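Local coordinates for VlsE1 (Borreliella burgdorferi, PDB 1L8W), which is a variable surface lipoprotein antigen of the Lyme disease spirochete and probably helps it to evade the host immune response through antigenic switching, at residues G130-T135 with K157-G162; A151-V156 with E235-K240. All coordinates share one frame; numbering follows the deposited sequence.

Overall arrangement
Both contacts use the first turns of helix 153-170 in this largely helical, single-chain protein. Contact 1 is buried, about 9 Å from the chain centre, and sets the C-terminal end of helix 106-131 against residues 157-162. Contact 2 lies at the surface, about 14 Å from the chain centre, and connects the helix start, 151-156, with the loop 235-240 between helices 220-230 and 247-252 through one exposed salt bridge. Their centres are about 11 Å apart. Along the chain the segments alternate: 130-135, 151-156, 157-162, 235-240. A probable hydrogen bond between Ser155 OG and Ala131 O (2.7 Å) joins them, so one helix start links an earlier helix end with a much later loop.

Contact 1. Residues G130-T135 with K157-G162; sequences GASSGT and KGIAKG
Ala131 and Ile159 carry most of this contact, and Gly158 leaves room for the Ala131 methyl. The apolar part centres on that methyl, which points at helix 153-170 and comes down on its backbone, with Ala131 CB 3.3 Å from Ile159 N and 3.4 Å from Gly158 C. Gly158 has no side chain in the way, and its CA lies 5.1 Å from the CA of Ala131. Ile159 reaches back along the other segment: CG1 stands anti to its own carbonyl carbon (chi1 -70°), and the extended chi2 carries the branch on to CD1. Ile159 CG1 lies 3.5 Å from Ala131 CB, while Ile159 CD1 is 3.6 Å from Ala131 O, so the branch covers both the methyl and the carbonyl oxygen of one residue.

Two polar atoms beside the isoleucine, Ser132 OG and Ala131 O, have partners outside the two segments. Ser132 OG passes 4.1 Å from Ile159 CG1 but hydrogen-bonds to Ala128 O, one turn back in helix 106-131; its side chain also touches Val62, Lys63 and Phe66 of helix 59-80. Ala131 O, partly covered by Ile159, probably accepts from Ser155 OG.

Ser132 is the centre of an inverse gamma turn that follows helix 106-131. The arrangement is a close alanine-glycine approach between a helix C-terminal end and the flank of a second helix, within the helical fold of this Borrelia lipoprotein.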
loop_
_atom_site.group_PDB
_atom_site.type_symbol
_atom_site.label_atom_id
_atom_site.label_comp_id
_atom_site.label_asym_id
_atom_site.label_seq_id
_atom_site.Cartn_x
_atom_site.Cartn_y
_atom_site.Cartn_z
ATOM N N GLY A 130 10.719 4.262 7.261
ATOM C CA GLY A 130 12.014 3.648 7.042
ATOM C C GLY A 130 11.989 2.560 5.976
ATOM O O GLY A 130 13.022 2.231 5.380
ATOM N N ALA A 131 10.809 1.996 5.740
ATOM C CA ALA A 131 10.643 0.933 4.755
ATOM C C ALA A 131 10.385 1.467 3.348
ATOM O O ALA A 131 10.475 0.719 2.368
ATOM C CB ALA A 131 9.493 0.007 5.180
ATOM N N SER A 132 10.060 2.755 3.252
ATOM C CA SER A 132 9.781 3.386 1.967
ATOM C C SER A 132 11.077 3.919 1.328
ATOM O O SER A 132 11.235 5.117 1.074
ATOM C CB SER A 132 8.773 4.512 2.174
ATOM O OG SER A 132 7.623 4.029 2.845
ATOM N N SER A 133 11.981 2.994 1.041
ATOM C CA SER A 133 13.290 3.302 0.479
ATOM C C SER A 133 13.403 3.326 -1.033
ATOM O O SER A 133 14.508 3.396 -1.557
ATOM C CB SER A 133 14.302 2.298 1.014
ATOM O OG SER A 133 13.809 0.983 0.835
ATOM N N GLY A 134 12.284 3.271 -1.743
ATOM C CA GLY A 134 12.367 3.268 -3.192
ATOM C C GLY A 134 12.624 4.636 -3.787
ATOM O O GLY A 134 12.442 5.658 -3.118
ATOM N N THR A 135 13.054 4.661 -5.046
ATOM C CA THR A 135 13.306 5.930 -5.719
ATOM C C THR A 135 12.638 5.969 -7.097
ATOM O O THR A 135 12.363 7.039 -7.628
ATOM C CB THR A 135 14.835 6.220 -5.863
ATOM O OG1 THR A 135 15.462 5.176 -6.617
ATOM C CG2 THR A 135 15.498 6.311 -4.490
ATOM N N LYS A 157 7.831 -6.069 3.199
ATOM C CA LYS A 157 7.383 -6.488 4.525
ATOM C C LYS A 157 7.377 -5.366 5.535
ATOM O O LYS A 157 6.499 -5.316 6.404
ATOM C CB LYS A 157 8.243 -7.637 5.054
ATOM C CG LYS A 157 8.043 -8.945 4.323
ATOM C CD LYS A 157 8.593 -10.100 5.138
ATOM C CE LYS A 157 10.083 -9.954 5.371
ATOM N NZ LYS A 157 10.806 -9.854 4.072
ATOM N N GLY A 158 8.362 -4.473 5.432
ATOM C CA GLY A 158 8.430 -3.357 6.356
ATOM C C GLY A 158 7.302 -2.373 6.125
ATOM O O GLY A 158 6.716 -1.840 7.065
ATOM N N ILE A 159 6.987 -2.120 4.862
ATOM C CA ILE A 159 5.913 -1.188 4.568
ATOM C C ILE A 159 4.607 -1.775 5.094
ATOM O O ILE A 159 3.794 -1.065 5.685
ATOM C CB ILE A 159 5.838 -0.900 3.051
ATOM C CG1 ILE A 159 7.062 -0.074 2.635
ATOM C CG2 ILE A 159 4.561 -0.133 2.702
ATOM C CD1 ILE A 159 7.098 0.263 1.162
ATOM N N ALA A 160 4.426 -3.081 4.898
ATOM C CA ALA A 160 3.220 -3.766 5.364
ATOM C C ALA A 160 3.119 -3.737 6.895
ATOM O O ALA A 160 2.072 -3.395 7.461
ATOM C CB ALA A 160 3.218 -5.210 4.866
ATOM N N LYS A 161 4.215 -4.084 7.563
ATOM C CA LYS A 161 4.229 -4.105 9.014
ATOM C C LYS A 161 3.962 -2.716 9.557
ATOM O O LYS A 161 3.263 -2.556 10.560
ATOM C CB LYS A 161 5.572 -4.626 9.528
ATOM C CG LYS A 161 5.686 -4.625 11.039
ATOM C CD LYS A 161 7.002 -5.230 11.484
ATOM C CE LYS A 161 7.126 -5.233 13.000
ATOM N NZ LYS A 161 8.404 -5.855 13.439
ATOM N N GLY A 162 4.521 -1.707 8.895
ATOM C CA GLY A 162 4.304 -0.345 9.343
ATOM C C GLY A 162 2.821 -0.047 9.276
ATOM O O GLY A 162 2.235 0.476 10.220
#

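Contact 2. Residues A151-V156 with E235-K240; sequences ADKASV and EQDGKK
The backbones stay well apart, the nearest CA atoms, those of Lys153 and Asp237, being 7.2 Å from each other, as the first turn of helix 153-170 faces an irregular loop. The long side chain of Lys153 and the short one of Asp237 bridge the interval. Lys153 points toward the loop and, bent at chi3 (-62°), brings NZ to 3.4 Å from Asp237 OD2, a salt bridge with a weak hydrogen bond. Asp237 OD1 is farther from Lys153 NZ, at 3.9 Å, so the carboxylate meets the ammonium mainly through one oxygen. Both residues are exposed, and solvent probably screens the attraction. The other oxygen, OD1, accepts a weak bond from Gly238 N, which gives the carboxylate a weak link to its own loop.

On the helix side Asp152 is the N-cap. Asp152 OD1 takes Ser155 N at 2.9 Å through the anti lone pair, with an N-H...acceptor angle of 142°, closing the first turn from which Lys153 projects. Ser155 OG also hydrogen-bonds to Lys283 N.

Within the loop, Lys239 folds back over the chain. Lys239 NZ donates to Asp237 O at 3.0 Å, tilted 19° from the carbonyl plane, and more weakly to Glu235 O, linking two backbone oxygens of the loop on either side of Gln236. Helix 247-252 lies against both segments: Ile252 touches Lys153 and Val156, while Ala249 shares a backbone hydrogen bond with Lys239.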
loop_
_atom_site.group_PDB
_atom_site.type_symbol
_atom_site.label_atom_id
_atom_site.label_comp_id
_atom_site.label_asym_id
_atom_site.label_seq_id
_atom_site.Cartn_x
_atom_site.Cartn_y
_atom_site.Cartn_z
ATOM N N ALA A 151 10.996 -7.681 -6.061
ATOM C CA ALA A 151 10.865 -6.506 -5.211
ATOM C C ALA A 151 11.697 -6.739 -3.962
ATOM O O ALA A 151 11.883 -7.876 -3.544
ATOM C CB ALA A 151 9.405 -6.284 -4.832
ATOM N N ASP A 152 12.201 -5.660 -3.376
ATOM C CA ASP A 152 13.003 -5.754 -2.162
ATOM C C ASP A 152 12.080 -6.228 -1.048
ATOM O O ASP A 152 11.128 -5.537 -0.687
ATOM C CB ASP A 152 13.604 -4.385 -1.824
ATOM C CG ASP A 152 14.556 -4.435 -0.638
ATOM O OD1 ASP A 152 14.090 -4.490 0.521
ATOM O OD2 ASP A 152 15.776 -4.428 -0.876
ATOM N N LYS A 153 12.358 -7.408 -0.506
ATOM C CA LYS A 153 11.516 -7.968 0.541
ATOM C C LYS A 153 11.492 -7.181 1.844
ATOM O O LYS A 153 10.463 -7.137 2.519
ATOM C CB LYS A 153 11.905 -9.428 0.804
ATOM C CG LYS A 153 13.384 -9.715 0.686
ATOM C CD LYS A 153 13.713 -11.131 1.129
ATOM C CE LYS A 153 13.350 -11.335 2.593
ATOM N NZ LYS A 153 13.687 -12.702 3.092
ATOM N N ALA A 154 12.611 -6.558 2.206
ATOM C CA ALA A 154 12.667 -5.776 3.437
ATOM C C ALA A 154 11.795 -4.524 3.321
ATOM O O ALA A 154 11.232 -4.057 4.311
ATOM C CB ALA A 154 14.111 -5.385 3.753
ATOM N N SER A 155 11.698 -3.974 2.115
ATOM C CA SER A 155 10.868 -2.791 1.881
ATOM C C SER A 155 9.395 -3.211 1.884
ATOM O O SER A 155 8.553 -2.551 2.495
ATOM C CB SER A 155 11.217 -2.153 0.531
ATOM O OG SER A 155 10.397 -1.034 0.259
ATOM N N VAL A 156 9.095 -4.315 1.198
ATOM C CA VAL A 156 7.729 -4.833 1.118
ATOM C C VAL A 156 7.169 -5.155 2.496
ATOM O O VAL A 156 6.167 -4.585 2.919
ATOM C CB VAL A 156 7.651 -6.135 0.267
ATOM C CG1 VAL A 156 6.222 -6.621 0.205
ATOM C CG2 VAL A 156 8.173 -5.894 -1.137
ATOM N N GLU A 235 3.874 -16.980 5.627
ATOM C CA GLU A 235 4.609 -17.203 4.387
ATOM C C GLU A 235 4.744 -15.887 3.625
ATOM O O GLU A 235 4.127 -15.703 2.571
ATOM C CB GLU A 235 3.873 -18.225 3.515
ATOM C CG GLU A 235 2.894 -19.123 4.279
ATOM C CD GLU A 235 1.621 -18.387 4.702
ATOM O OE1 GLU A 235 0.829 -18.005 3.812
ATOM O OE2 GLU A 235 1.411 -18.187 5.919
ATOM N N GLN A 236 5.568 -14.984 4.153
ATOM C CA GLN A 236 5.761 -13.680 3.539
ATOM C C GLN A 236 6.897 -13.541 2.547
ATOM O O GLN A 236 7.229 -12.424 2.152
ATOM C CB GLN A 236 5.919 -12.609 4.616
ATOM C CG GLN A 236 4.695 -12.455 5.483
ATOM C CD GLN A 236 4.739 -11.212 6.330
ATOM O OE1 GLN A 236 3.961 -11.068 7.274
ATOM N NE2 GLN A 236 5.644 -10.296 5.994
ATOM N N ASP A 237 7.496 -14.649 2.132
ATOM C CA ASP A 237 8.576 -14.554 1.157
ATOM C C ASP A 237 8.024 -14.571 -0.263
ATOM O O ASP A 237 6.941 -15.104 -0.515
ATOM C CB ASP A 237 9.591 -15.685 1.349
ATOM C CG ASP A 237 11.013 -15.159 1.484
ATOM O OD1 ASP A 237 11.540 -14.595 0.496
ATOM O OD2 ASP A 237 11.597 -15.287 2.585
ATOM N N GLY A 238 8.778 -13.977 -1.183
ATOM C CA GLY A 238 8.363 -13.903 -2.573
ATOM C C GLY A 238 8.037 -15.226 -3.244
ATOM O O GLY A 238 8.729 -16.226 -3.047
ATOM N N LYS A 239 6.979 -15.214 -4.052
ATOM C CA LYS A 239 6.520 -16.391 -4.779
ATOM C C LYS A 239 5.946 -15.966 -6.132
ATOM O O LYS A 239 5.394 -14.871 -6.266
ATOM C CB LYS A 239 5.435 -17.116 -3.975
ATOM C CG LYS A 239 5.879 -17.597 -2.602
ATOM C CD LYS A 239 4.796 -18.417 -1.932
ATOM C CE LYS A 239 5.101 -18.643 -0.460
ATOM N NZ LYS A 239 5.155 -17.349 0.294
ATOM N N LYS A 240 6.070 -16.832 -7.135
ATOM C CA LYS A 240 5.543 -16.520 -8.456
ATOM C C LYS A 240 4.032 -16.362 -8.344
ATOM O O LYS A 240 3.427 -16.839 -7.382
ATOM C CB LYS A 240 5.910 -17.617 -9.461
ATOM C CG LYS A 240 5.414 -19.011 -9.118
ATOM C CD LYS A 240 6.088 -20.052 -10.019
ATOM C CE LYS A 240 5.835 -19.771 -11.493
ATOM N NZ LYS A 240 6.599 -20.670 -12.408
#